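Local coordinates for protein taurocyamine kinase (Schistosoma mansoni, PDB 4WOD) that reversibly transfers a phosphate group between ATP and the guanidino compound taurocyamine, with magnesium as cofactor, using a chain built from two fused phosphagen kinase repeats, at residues Gln353-Gly358 against Val366-Tyr371; Glu377-Glu382 against Tyr418-Ile423; Lys383-Lys388 against Cys445-Val450; Phe548-Pro553 against Arg562-Gly567. The protein carries 4 engineered substitutions. All blocks are in the same frame, centred on the assembly; numbering follows the deposited sequence.

Overall arrangement
Interactions 1, 2 and 3 gather round the helical start of the second repeat, whereas interaction 4 belongs to its catalytic domain. Interaction 1 is buried and joins the two repeats, pairing a side-chain amide with backbone groups beside a tyrosine face. It touches interaction 2 through E367 and Y418. Interaction 2 is partly buried and holds two loops by close packing and a bridging water. Interaction 3, at the surface, adds a salt bridge and a pair of tyrosines; its helix 385-388 meets both loops of interaction 2. Interaction 4, again partly buried, is mainly aromatic, and N419 of interaction 2 packs against P553 at its border.

Interaction 1: residues Gln353-Gly358 against Val366-Tyr371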
loop_
_atom_site.group_PDB
_atom_site.type_symbol
_atom_site.label_atom_id
_atom_site.label_comp_id
_atom_site.label_asym_id
_atom_site.label_seq_id
_atom_site.Cartn_x
_atom_site.Cartn_y
_atom_site.Cartn_z
ATOM N N GLN A 353 2.545 1.100 -21.344
ATOM C CA GLN A 353 3.486 1.747 -22.240
ATOM C C GLN A 353 2.757 2.207 -23.496
ATOM O O GLN A 353 2.971 3.327 -23.951
ATOM C CB GLN A 353 4.669 0.811 -22.584
ATOM C CG GLN A 353 5.624 0.569 -21.405
ATOM C CD GLN A 353 6.348 1.833 -20.941
ATOM O OE1 GLN A 353 6.454 2.814 -21.684
ATOM N NE2 GLN A 353 6.842 1.816 -19.704
ATOM N N GLU A 354 1.856 1.376 -24.015
ATOM C CA GLU A 354 1.108 1.738 -25.224
ATOM C C GLU A 354 0.008 2.799 -24.991
ATOM O O GLU A 354 -0.101 3.762 -25.759
ATOM C CB GLU A 354 0.494 0.486 -25.852
ATOM C CG GLU A 354 1.547 -0.501 -26.357
ATOM C CD GLU A 354 2.477 0.127 -27.402
ATOM O OE1 GLU A 354 1.966 0.790 -28.333
ATOM O OE2 GLU A 354 3.719 -0.001 -27.265
ATOM N N TYR A 355 -0.788 2.630 -23.941
ATOM C CA TYR A 355 -1.922 3.527 -23.680
ATOM C C TYR A 355 -1.460 4.942 -23.331
ATOM O O TYR A 355 -2.209 5.897 -23.527
ATOM C CB TYR A 355 -2.798 2.982 -22.550
ATOM C CG TYR A 355 -4.233 3.461 -22.570
ATOM C CD1 TYR A 355 -5.106 3.036 -23.563
ATOM C CD2 TYR A 355 -4.723 4.309 -21.583
ATOM C CE1 TYR A 355 -6.402 3.451 -23.591
ATOM C CE2 TYR A 355 -6.041 4.733 -21.599
ATOM C CZ TYR A 355 -6.874 4.298 -22.612
ATOM O OH TYR A 355 -8.187 4.686 -22.653
ATOM N N ASN A 356 -0.217 5.085 -22.873
ATOM C CA ASN A 356 0.259 6.382 -22.383
ATOM C C ASN A 356 1.325 7.001 -23.269
ATOM O O ASN A 356 1.977 7.963 -22.885
ATOM C CB ASN A 356 0.775 6.252 -20.948
ATOM C CG ASN A 356 -0.342 5.897 -19.964
ATOM O OD1 ASN A 356 -1.081 6.765 -19.500
ATOM N ND2 ASN A 356 -0.482 4.617 -19.669
ATOM N N LYS A 357 1.484 6.445 -24.466
ATOM C CA LYS A 357 2.386 7.009 -25.466
ATOM C C LYS A 357 1.942 8.452 -25.721
ATOM O O LYS A 357 0.771 8.701 -25.973
ATOM C CB LYS A 357 2.329 6.198 -26.769
ATOM C CG LYS A 357 3.648 5.657 -27.259
ATOM C CD LYS A 357 3.557 5.203 -28.730
ATOM C CE LYS A 357 3.838 6.383 -29.680
ATOM N NZ LYS A 357 3.871 6.033 -31.153
ATOM N N GLY A 358 2.846 9.404 -25.616
ATOM C CA GLY A 358 2.488 10.760 -25.974
ATOM C C GLY A 358 1.968 11.611 -24.843
ATOM O O GLY A 358 1.823 12.835 -25.009
ATOM N N VAL A 366 -2.025 5.725 -16.803
ATOM C CA VAL A 366 -3.219 4.999 -16.431
ATOM C C VAL A 366 -3.380 3.766 -17.307
ATOM O O VAL A 366 -2.986 3.774 -18.477
ATOM C CB VAL A 366 -4.483 5.896 -16.522
ATOM C CG1 VAL A 366 -4.781 6.283 -17.984
ATOM C CG2 VAL A 366 -5.694 5.228 -15.829
ATOM N N GLU A 367 -3.951 2.710 -16.732
ATOM C CA GLU A 367 -4.271 1.495 -17.487
ATOM C C GLU A 367 -5.296 1.812 -18.590
ATOM O O GLU A 367 -6.064 2.787 -18.479
ATOM C CB GLU A 367 -4.814 0.417 -16.548
ATOM C CG GLU A 367 -3.872 -0.003 -15.400
ATOM C CD GLU A 367 -4.083 0.777 -14.093
ATOM O OE1 GLU A 367 -4.386 1.988 -14.137
ATOM O OE2 GLU A 367 -3.942 0.168 -13.012
ATOM N N PRO A 368 -5.317 0.997 -19.660
ATOM C CA PRO A 368 -6.364 1.162 -20.676
ATOM C C PRO A 368 -7.771 1.201 -20.069
ATOM O O PRO A 368 -8.066 0.458 -19.122
ATOM C CB PRO A 368 -6.184 -0.075 -21.559
ATOM C CG PRO A 368 -4.707 -0.339 -21.504
ATOM C CD PRO A 368 -4.348 -0.047 -20.040
ATOM N N LEU A 369 -8.608 2.089 -20.596
ATOM C CA LEU A 369 -9.992 2.210 -20.159
ATOM C C LEU A 369 -10.722 0.860 -20.102
ATOM O O LEU A 369 -11.419 0.568 -19.132
ATOM C CB LEU A 369 -10.743 3.165 -21.078
ATOM C CG LEU A 369 -12.236 3.329 -20.813
ATOM C CD1 LEU A 369 -12.498 3.743 -19.337
ATOM C CD2 LEU A 369 -12.815 4.336 -21.792
ATOM N N THR A 370 -10.561 0.031 -21.127
ATOM C CA THR A 370 -11.291 -1.245 -21.137
ATOM C C THR A 370 -10.790 -2.218 -20.076
ATOM O O THR A 370 -11.550 -3.082 -19.621
ATOM C CB THR A 370 -11.222 -1.940 -22.502
ATOM O OG1 THR A 370 -9.851 -2.113 -22.867
ATOM C CG2 THR A 370 -11.937 -1.102 -23.553
ATOM N N TYR A 371 -9.527 -2.079 -19.675
ATOM C CA TYR A 371 -8.984 -2.888 -18.576
ATOM C C TYR A 371 -9.614 -2.475 -17.250
ATOM O O TYR A 371 -10.044 -3.319 -16.452
ATOM C CB TYR A 371 -7.458 -2.754 -18.492
ATOM C CG TYR A 371 -6.826 -3.498 -17.321
ATOM C CD1 TYR A 371 -6.533 -4.859 -17.415
ATOM C CD2 TYR A 371 -6.499 -2.843 -16.133
ATOM C CE1 TYR A 371 -5.953 -5.545 -16.357
ATOM C CE2 TYR A 371 -5.914 -3.519 -15.072
ATOM C CZ TYR A 371 -5.646 -4.876 -15.184
ATOM O OH TYR A 371 -5.052 -5.578 -14.138
#
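The amide oxygen OD1 of N356 is gripped by two donors, V366 N at 3.0 Å and the guanidinium NH2 of R402. Beside it, N356 ND2 gives a hydrogen bond of 2.9 Å to V366 O and another to L352 O in the last helical turn. Asparagine suits this place just past the helix, since its amide can answer both backbone groups of one residue; each donor comes in tilted from the carbonyl plane it meets. With CG anti to the backbone N (chi1 -156°), Y355 lays its ring against P368, whose CA lies 3.4 Å from the ring centroid, almost on the normal, as a CH-pi contact, while V366 CG1 packs against Y355 CD2. Y355 OH takes a weak bond from L369 N, at 3.3 Å, and also hydrogen-bonds D399. P368 is the N-cap, its ring restricting the backbone. The contact thus joins the end of helix 331-355, in the first repeat, to the start of helix 369-376 in the second, with V366 and L369 resting on helix 409-418.

Interaction 2: residues Glu377-Glu382 against Tyr418-Ile423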
loop_
_atom_site.group_PDB
_atom_site.type_symbol
_atom_site.label_atom_id
_atom_site.label_comp_id
_atom_site.label_asym_id
_atom_site.label_seq_id
_atom_site.Cartn_x
_atom_site.Cartn_y
_atom_site.Cartn_z
ATOM N N GLU A 377 -16.383 -3.953 -12.953
ATOM C CA GLU A 377 -17.535 -4.853 -12.976
ATOM C C GLU A 377 -17.905 -5.383 -11.590
ATOM O O GLU A 377 -19.031 -5.818 -11.373
ATOM C CB GLU A 377 -17.275 -6.019 -13.932
ATOM C CG GLU A 377 -17.160 -5.548 -15.361
ATOM C CD GLU A 377 -17.260 -6.673 -16.366
ATOM O OE1 GLU A 377 -17.356 -7.851 -15.951
ATOM O OE2 GLU A 377 -17.225 -6.369 -17.574
ATOM N N GLY A 378 -16.963 -5.321 -10.653
ATOM C CA GLY A 378 -17.218 -5.733 -9.286
ATOM C C GLY A 378 -18.021 -4.716 -8.492
ATOM O O GLY A 378 -18.421 -4.978 -7.355
ATOM N N ALA A 379 -18.253 -3.544 -9.077
ATOM C CA ALA A 379 -19.053 -2.528 -8.408
ATOM C C ALA A 379 -20.526 -2.758 -8.707
ATOM O O ALA A 379 -20.884 -3.260 -9.768
ATOM C CB ALA A 379 -18.630 -1.131 -8.840
ATOM N N SER A 380 -21.388 -2.399 -7.773
ATOM C CA SER A 380 -22.811 -2.524 -8.034
ATOM C C SER A 380 -23.242 -1.511 -9.069
ATOM O O SER A 380 -23.098 -0.308 -8.856
ATOM C CB SER A 380 -23.628 -2.328 -6.763
ATOM O OG SER A 380 -24.995 -2.152 -7.095
ATOM N N ILE A 381 -23.792 -1.988 -10.180
ATOM C CA ILE A 381 -24.282 -1.092 -11.216
ATOM C C ILE A 381 -25.533 -0.346 -10.739
ATOM O O ILE A 381 -26.081 0.492 -11.457
ATOM C CB ILE A 381 -24.587 -1.856 -12.522
ATOM C CG1 ILE A 381 -24.487 -0.921 -13.726
ATOM C CG2 ILE A 381 -25.948 -2.551 -12.448
ATOM C CD1 ILE A 381 -24.440 -1.640 -15.050
ATOM N N GLU A 382 -25.964 -0.646 -9.516
ATOM C CA GLU A 382 -27.154 -0.036 -8.939
ATOM C C GLU A 382 -26.814 1.118 -7.999
ATOM O O GLU A 382 -27.591 2.061 -7.876
ATOM C CB GLU A 382 -27.988 -1.079 -8.183
ATOM C CG GLU A 382 -28.581 -2.201 -9.052
ATOM C CD GLU A 382 -27.639 -3.393 -9.237
ATOM O OE1 GLU A 382 -26.495 -3.346 -8.732
ATOM O OE2 GLU A 382 -28.049 -4.386 -9.885
ATOM N N TYR A 418 -10.541 0.062 -8.750
ATOM C CA TYR A 418 -9.780 -0.620 -7.710
ATOM C C TYR A 418 -10.401 -0.576 -6.317
ATOM O O TYR A 418 -9.921 -1.260 -5.401
ATOM C CB TYR A 418 -8.378 -0.044 -7.629
ATOM C CG TYR A 418 -7.460 -0.499 -8.734
ATOM C CD1 TYR A 418 -6.954 -1.796 -8.744
ATOM C CD2 TYR A 418 -7.078 0.373 -9.754
ATOM C CE1 TYR A 418 -6.099 -2.224 -9.751
ATOM C CE2 TYR A 418 -6.232 -0.054 -10.769
ATOM C CZ TYR A 418 -5.743 -1.353 -10.756
ATOM O OH TYR A 418 -4.874 -1.769 -11.746
ATOM N N ASN A 419 -11.433 0.243 -6.148
ATOM C CA ASN A 419 -12.208 0.285 -4.905
ATOM C C ASN A 419 -13.689 0.281 -5.224
ATOM O O ASN A 419 -14.313 1.337 -5.331
ATOM C CB ASN A 419 -11.838 1.512 -4.062
ATOM C CG ASN A 419 -10.349 1.570 -3.749
ATOM O OD1 ASN A 419 -9.895 1.040 -2.731
ATOM N ND2 ASN A 419 -9.577 2.199 -4.638
ATOM N N ASN A 420 -14.249 -0.921 -5.368
ATOM C CA ASN A 420 -15.591 -1.099 -5.909
ATOM C C ASN A 420 -16.708 -0.546 -5.027
ATOM O O ASN A 420 -17.846 -0.494 -5.453
ATOM C CB ASN A 420 -15.874 -2.587 -6.164
ATOM C CG ASN A 420 -15.049 -3.178 -7.302
ATOM O OD1 ASN A 420 -14.913 -4.400 -7.396
ATOM N ND2 ASN A 420 -14.513 -2.324 -8.180
ATOM N N ARG A 421 -16.405 -0.179 -3.783
ATOM C CA ARG A 421 -17.431 0.427 -2.937
ATOM C C ARG A 421 -17.450 1.951 -3.108
ATOM O O ARG A 421 -18.370 2.631 -2.635
ATOM C CB ARG A 421 -17.219 0.062 -1.471
ATOM C CG ARG A 421 -17.332 -1.434 -1.182
ATOM C CD ARG A 421 -17.486 -1.671 0.319
ATOM N NE ARG A 421 -17.236 -3.058 0.704
ATOM C CZ ARG A 421 -17.289 -3.506 1.958
ATOM N NH1 ARG A 421 -17.588 -2.688 2.955
ATOM N NH2 ARG A 421 -17.047 -4.779 2.216
ATOM N N SER A 422 -16.437 2.482 -3.786
ATOM C CA SER A 422 -16.452 3.899 -4.164
ATOM C C SER A 422 -17.487 4.122 -5.257
ATOM O O SER A 422 -17.503 3.397 -6.250
ATOM C CB SER A 422 -15.077 4.357 -4.634
ATOM O OG SER A 422 -15.149 5.678 -5.155
ATOM N N ILE A 423 -18.339 5.134 -5.083
ATOM C CA ILE A 423 -19.471 5.337 -5.971
ATOM C C ILE A 423 -19.324 6.506 -6.966
ATOM O O ILE A 423 -20.094 6.600 -7.910
ATOM C CB ILE A 423 -20.786 5.552 -5.153
ATOM C CG1 ILE A 423 -20.761 6.883 -4.390
ATOM C CG2 ILE A 423 -21.017 4.395 -4.185
ATOM C CD1 ILE A 423 -22.049 7.208 -3.676
HETATM O O HOH W 1 -20.630 -0.871 -5.518
#
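Van der Waals packing brings N420 against G378 and A379. The side-chain amide of N420 lies against the peptide that joins these two residues, its CG 3.6 Å from G378 C, and N420 OD1 comes to 3.3 Å from G378 CA. Glycine fits here because the amide oxygen occupies the region into which a beta carbon would project. The small methyl of A379 tucks in next to it, A379 CB standing 3.5 Å from N420 O and 4.1 Å from N420 CB.

Polar linkage across the contact runs through a water, which accepts from S380 N at 2.8 Å and donates to N420 O at 2.8 Å. The carbonyl it reaches is presented by a type I beta turn from N419 to S422, closed by S422 N to N419 O, which follows helix 409-418 in the helical N-terminal domain of the second repeat. With CG anti to the carbonyl carbon (chi1 -69°), N420 turns its ND2 back to G416 O, and its amide thereby ties the turn back to the end of the helix.

Within the other loop, S380 OG accepts from K383 N. Bonds to helix 385-388 hold both loops: I423 pairs with T386 through the backbone, and A379 O takes a weak bond from R387 NH1.

Interaction 3: residues Lys383-Lys388 against Cys445-Val450; sequences KCYTRK and CDYHGV
K388 and D446 both carry CG anti to the backbone N (chi1 -175° and -162°), and the lysine chain stays extended, an arrangement that points ammonium and carboxylate at each other from opposite directions. This helix-to-helix contact lies at the surface of the second repeat's helical N-terminal domain, between the short helix 385-388 and the end of helix 437-448. K388 NZ meets the syn lone pair of D446 OD2 at 2.9 Å in a salt bridge, and Y389 OH bonds the same oxygen; a long lysine suits the gap between the helices. Alongside, Y447 CD1 lies over one face of the Y385 ring, toward its rim, 3.5 Å from Y385 CE2. The two rings are oblique, their planes at 57°, and Y447 CB adds a CH-pi contact over that face. The nearest side-chain atoms of Y447 and C631, the predicted active-site residue, are about 6 Å apart. D446 OD1 sits at the edge of the Y385 ring, 3.6 Å from Y385 CE1.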
loop_
_atom_site.group_PDB
_atom_site.type_symbol
_atom_site.label_atom_id
_atom_site.label_comp_id
_atom_site.label_asym_id
_atom_site.label_seq_id
_atom_site.Cartn_x
_atom_site.Cartn_y
_atom_site.Cartn_z
ATOM N N LYS A 383 -25.669 1.042 -7.323
ATOM C CA LYS A 383 -25.295 2.096 -6.379
ATOM C C LYS A 383 -24.071 2.891 -6.824
ATOM O O LYS A 383 -23.824 3.987 -6.329
ATOM C CB LYS A 383 -25.031 1.516 -4.983
ATOM C CG LYS A 383 -25.609 0.139 -4.732
ATOM C CD LYS A 383 -25.161 -0.387 -3.378
ATOM C CE LYS A 383 -24.948 -1.889 -3.410
ATOM N NZ LYS A 383 -24.459 -2.386 -2.094
ATOM N N CYS A 384 -23.303 2.338 -7.752
ATOM C CA CYS A 384 -22.050 2.952 -8.164
ATOM C C CYS A 384 -22.235 3.783 -9.428
ATOM O O CYS A 384 -22.324 3.242 -10.534
ATOM C CB CYS A 384 -20.979 1.883 -8.386
ATOM S SG CYS A 384 -19.390 2.517 -8.911
ATOM N N TYR A 385 -22.283 5.102 -9.259
ATOM C CA TYR A 385 -22.484 6.021 -10.385
ATOM C C TYR A 385 -21.425 5.842 -11.465
ATOM O O TYR A 385 -21.733 5.893 -12.661
ATOM C CB TYR A 385 -22.475 7.469 -9.899
ATOM C CG TYR A 385 -23.598 7.800 -8.944
ATOM C CD1 TYR A 385 -24.816 8.259 -9.412
ATOM C CD2 TYR A 385 -23.429 7.661 -7.571
ATOM C CE1 TYR A 385 -25.848 8.576 -8.541
ATOM C CE2 TYR A 385 -24.454 7.968 -6.688
ATOM C CZ TYR A 385 -25.663 8.420 -7.182
ATOM O OH TYR A 385 -26.684 8.730 -6.318
ATOM N N THR A 386 -20.187 5.632 -11.020
ATOM C CA THR A 386 -19.031 5.528 -11.898
ATOM C C THR A 386 -19.236 4.428 -12.941
ATOM O O THR A 386 -18.919 4.604 -14.120
ATOM C CB THR A 386 -17.740 5.250 -11.081
ATOM O OG1 THR A 386 -17.605 6.237 -10.032
ATOM C CG2 THR A 386 -16.506 5.250 -11.977
ATOM N N ARG A 387 -19.782 3.301 -12.493
ATOM C CA ARG A 387 -20.087 2.172 -13.380
ATOM C C ARG A 387 -21.382 2.337 -14.172
ATOM O O ARG A 387 -21.449 2.001 -15.354
ATOM C CB ARG A 387 -20.166 0.875 -12.571
ATOM C CG ARG A 387 -20.557 -0.302 -13.420
ATOM C CD ARG A 387 -20.358 -1.625 -12.718
ATOM N NE ARG A 387 -20.505 -2.711 -13.678
ATOM C CZ ARG A 387 -21.267 -3.787 -13.487
ATOM N NH1 ARG A 387 -21.948 -3.931 -12.361
ATOM N NH2 ARG A 387 -21.347 -4.717 -14.425
ATOM N N LYS A 388 -22.413 2.856 -13.515
ATOM C CA LYS A 388 -23.736 2.954 -14.122
ATOM C C LYS A 388 -23.721 3.720 -15.452
ATOM O O LYS A 388 -24.439 3.363 -16.391
ATOM C CB LYS A 388 -24.705 3.618 -13.136
ATOM C CG LYS A 388 -26.140 3.670 -13.596
ATOM C CD LYS A 388 -26.999 4.283 -12.511
ATOM C CE LYS A 388 -28.398 4.577 -13.004
ATOM N NZ LYS A 388 -29.212 5.170 -11.908
ATOM N N CYS A 445 -26.321 14.797 -12.890
ATOM C CA CYS A 445 -27.769 14.916 -12.811
ATOM C C CYS A 445 -28.389 13.872 -11.885
ATOM O O CYS A 445 -29.239 14.199 -11.056
ATOM C CB CYS A 445 -28.366 14.798 -14.207
ATOM S SG CYS A 445 -28.154 16.295 -15.194
ATOM N N ASP A 446 -27.950 12.626 -12.040
ATOM C CA ASP A 446 -28.375 11.514 -11.182
ATOM C C ASP A 446 -27.979 11.734 -9.718
ATOM O O ASP A 446 -28.835 11.717 -8.831
ATOM C CB ASP A 446 -27.770 10.203 -11.690
ATOM C CG ASP A 446 -28.482 8.959 -11.154
ATOM O OD1 ASP A 446 -29.120 9.027 -10.081
ATOM O OD2 ASP A 446 -28.384 7.901 -11.818
ATOM N N TYR A 447 -26.689 11.948 -9.470
ATOM C CA TYR A 447 -26.195 12.124 -8.097
ATOM C C TYR A 447 -26.896 13.277 -7.365
ATOM O O TYR A 447 -27.352 13.115 -6.235
ATOM C CB TYR A 447 -24.672 12.357 -8.099
ATOM C CG TYR A 447 -24.027 12.383 -6.724
ATOM C CD1 TYR A 447 -23.399 11.253 -6.209
ATOM C CD2 TYR A 447 -24.044 13.533 -5.939
ATOM C CE1 TYR A 447 -22.809 11.260 -4.943
ATOM C CE2 TYR A 447 -23.456 13.550 -4.675
ATOM C CZ TYR A 447 -22.835 12.415 -4.192
ATOM O OH TYR A 447 -22.248 12.425 -2.947
ATOM N N HIS A 448 -26.971 14.442 -8.004
ATOM C CA HIS A 448 -27.539 15.628 -7.356
ATOM C C HIS A 448 -29.057 15.794 -7.528
ATOM O O HIS A 448 -29.628 16.773 -7.053
ATOM C CB HIS A 448 -26.817 16.872 -7.867
ATOM C CG HIS A 448 -25.354 16.858 -7.567
ATOM N ND1 HIS A 448 -24.846 17.229 -6.342
ATOM C CD2 HIS A 448 -24.296 16.456 -8.310
ATOM C CE1 HIS A 448 -23.534 17.074 -6.349
ATOM N NE2 HIS A 448 -23.172 16.619 -7.534
ATOM N N GLY A 449 -29.703 14.836 -8.188
ATOM C CA GLY A 449 -31.138 14.906 -8.431
ATOM C C GLY A 449 -31.590 16.136 -9.209
ATOM O O GLY A 449 -32.556 16.813 -8.826
ATOM N N VAL A 450 -30.896 16.431 -10.303
ATOM C CA VAL A 450 -31.202 17.604 -11.111
ATOM C C VAL A 450 -31.314 17.231 -12.579
ATOM O O VAL A 450 -31.392 16.044 -12.934
ATOM C CB VAL A 450 -30.143 18.713 -10.955
ATOM C CG1 VAL A 450 -30.050 19.157 -9.497
ATOM C CG2 VAL A 450 -28.789 18.249 -11.461
#

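Interaction 4: residues Phe548-Pro553 against Arg562-Gly567; sequences FKNDDP and RDWPVG
W564 sends its indole under N550 and up to F548; CG anti to its own backbone nitrogen (chi1 -172°) carries the ring system across the contact, and the six-membered ring leads. N550 answers with CG set between its backbone N and carbonyl carbon (chi1 55°), which lays the amide nearly parallel to the indole, stacked over one face. N550 CB stands 3.8 Å from the centroid of the six-membered ring, a CH-pi contact, while N550 ND2 reaches over the five-membered ring to 3.6 Å from W564 CD1. Asparagine suits the place because its short, flat amide can lie on the indole. P565 CB lies against the opposite face, toward its rim, after a cis peptide bond.

The two loops flank helix 553-558 in the catalytic domain of the second repeat, the later one leading into strand 569-573 of the antiparallel sheet. D552 is the N-cap of that helix, its OD1 accepting from V554 N.

F548 brings its ring to the far end of the tryptophan in an offset edge-to-face pair, with the planes at 75° and the edge of W564 toward the phenylalanine face; W564 CH2 comes to 3.9 Å from F548 CE1. A large apolar ring fits this buried position, where it also meets W581. F548 O lies in the indole plane at its edge, 3.7 Å from W564 CZ2. N550 N, buried by the contact over the rim of the indole near W564 CZ2, has no hydrogen-bonding partner in the model.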
loop_
_atom_site.group_PDB
_atom_site.type_symbol
_atom_site.label_atom_id
_atom_site.label_comp_id
_atom_site.label_asym_id
_atom_site.label_seq_id
_atom_site.Cartn_x
_atom_site.Cartn_y
_atom_site.Cartn_z
ATOM N N PHE A 548 -3.149 14.978 7.708
ATOM C CA PHE A 548 -3.063 14.984 6.268
ATOM C C PHE A 548 -2.103 13.844 5.950
ATOM O O PHE A 548 -0.891 14.035 5.838
ATOM C CB PHE A 548 -2.602 16.365 5.768
ATOM C CG PHE A 548 -2.692 16.555 4.268
ATOM C CD1 PHE A 548 -3.050 15.515 3.432
ATOM C CD2 PHE A 548 -2.466 17.809 3.710
ATOM C CE1 PHE A 548 -3.127 15.701 2.073
ATOM C CE2 PHE A 548 -2.556 18.002 2.346
ATOM C CZ PHE A 548 -2.886 16.938 1.532
ATOM N N LYS A 549 -2.669 12.644 5.880
ATOM C CA LYS A 549 -1.902 11.430 5.653
ATOM C C LYS A 549 -2.217 10.835 4.284
ATOM O O LYS A 549 -3.275 11.087 3.715
ATOM C CB LYS A 549 -2.194 10.400 6.748
ATOM C CG LYS A 549 -2.381 11.004 8.129
ATOM C CD LYS A 549 -2.779 9.946 9.150
ATOM C CE LYS A 549 -1.735 8.848 9.255
ATOM N NZ LYS A 549 -1.543 8.424 10.672
ATOM N N ASN A 550 -1.303 10.028 3.766
ATOM C CA ASN A 550 -1.554 9.320 2.521
ATOM C C ASN A 550 -2.102 7.935 2.813
ATOM O O ASN A 550 -1.476 6.940 2.478
ATOM C CB ASN A 550 -0.273 9.235 1.678
ATOM C CG ASN A 550 0.893 8.602 2.430
ATOM O OD1 ASN A 550 0.821 8.362 3.636
ATOM N ND2 ASN A 550 1.975 8.331 1.711
ATOM N N ASP A 551 -3.271 7.873 3.443
ATOM C CA ASP A 551 -3.803 6.593 3.908
ATOM C C ASP A 551 -5.210 6.228 3.416
ATOM O O ASP A 551 -5.756 5.223 3.859
ATOM C CB ASP A 551 -3.813 6.569 5.434
ATOM C CG ASP A 551 -4.794 7.565 6.016
ATOM O OD1 ASP A 551 -5.179 8.512 5.291
ATOM O OD2 ASP A 551 -5.179 7.405 7.196
ATOM N N ASP A 552 -5.804 7.025 2.526
ATOM C CA ASP A 552 -7.098 6.673 1.935
ATOM C C ASP A 552 -6.915 5.980 0.582
ATOM O O ASP A 552 -6.393 6.583 -0.348
ATOM C CB ASP A 552 -7.967 7.911 1.758
ATOM C CG ASP A 552 -9.319 7.598 1.116
ATOM O OD1 ASP A 552 -9.663 6.414 0.938
ATOM O OD2 ASP A 552 -10.055 8.541 0.797
ATOM N N PRO A 553 -7.351 4.712 0.473
ATOM C CA PRO A 553 -7.092 3.940 -0.752
ATOM C C PRO A 553 -7.779 4.512 -1.978
ATOM O O PRO A 553 -7.250 4.391 -3.085
ATOM C CB PRO A 553 -7.651 2.545 -0.420
ATOM C CG PRO A 553 -8.596 2.762 0.707
ATOM C CD PRO A 553 -8.016 3.896 1.504
ATOM N N ARG A 562 0.469 10.845 -5.101
ATOM C CA ARG A 562 1.687 10.752 -5.882
ATOM C C ARG A 562 2.680 11.873 -5.532
ATOM O O ARG A 562 2.275 12.970 -5.153
ATOM C CB ARG A 562 1.350 10.789 -7.370
ATOM C CG ARG A 562 0.775 9.485 -7.948
ATOM C CD ARG A 562 0.379 9.724 -9.426
ATOM N NE ARG A 562 -0.199 11.049 -9.533
ATOM C CZ ARG A 562 0.302 12.064 -10.225
ATOM N NH1 ARG A 562 1.393 11.945 -10.980
ATOM N NH2 ARG A 562 -0.326 13.207 -10.168
ATOM N N ASP A 563 3.977 11.585 -5.680
ATOM C CA ASP A 563 5.074 12.516 -5.380
ATOM C C ASP A 563 4.964 13.119 -3.976
ATOM O O ASP A 563 5.179 14.319 -3.757
ATOM C CB ASP A 563 5.141 13.616 -6.437
ATOM C CG ASP A 563 5.432 13.059 -7.805
ATOM O OD1 ASP A 563 6.471 12.369 -7.929
ATOM O OD2 ASP A 563 4.624 13.288 -8.739
ATOM N N TRP A 564 4.668 12.235 -3.035
ATOM C CA TRP A 564 4.412 12.581 -1.646
ATOM C C TRP A 564 5.677 13.082 -0.940
ATOM O O TRP A 564 6.779 12.546 -1.152
ATOM C CB TRP A 564 3.833 11.358 -0.943
ATOM C CG TRP A 564 3.345 11.611 0.435
ATOM C CD1 TRP A 564 3.967 11.269 1.600
ATOM C CD2 TRP A 564 2.126 12.264 0.802
ATOM N NE1 TRP A 564 3.207 11.674 2.671
ATOM C CE2 TRP A 564 2.071 12.284 2.207
ATOM C CE3 TRP A 564 1.080 12.837 0.079
ATOM C CZ2 TRP A 564 1.008 12.848 2.903
ATOM C CZ3 TRP A 564 0.025 13.402 0.771
ATOM C CH2 TRP A 564 -0.006 13.397 2.172
ATOM N N PRO A 565 5.542 14.139 -0.124
ATOM C CA PRO A 565 4.335 14.926 0.142
ATOM C C PRO A 565 4.417 16.310 -0.498
ATOM O O PRO A 565 3.954 17.287 0.094
ATOM C CB PRO A 565 4.356 15.047 1.666
ATOM C CG PRO A 565 5.862 15.119 1.989
ATOM C CD PRO A 565 6.632 14.569 0.764
ATOM N N VAL A 566 5.017 16.394 -1.682
ATOM C CA VAL A 566 5.354 17.677 -2.290
ATOM C C VAL A 566 4.114 18.515 -2.601
ATOM O O VAL A 566 3.124 18.009 -3.127
ATOM C CB VAL A 566 6.186 17.460 -3.578
ATOM C CG1 VAL A 566 6.525 18.781 -4.234
ATOM C CG2 VAL A 566 7.459 16.717 -3.239
ATOM N N GLY A 567 4.182 19.799 -2.270
ATOM C CA GLY A 567 3.104 20.737 -2.530
ATOM C C GLY A 567 1.874 20.620 -1.642
ATOM O O GLY A 567 0.876 21.315 -1.886
#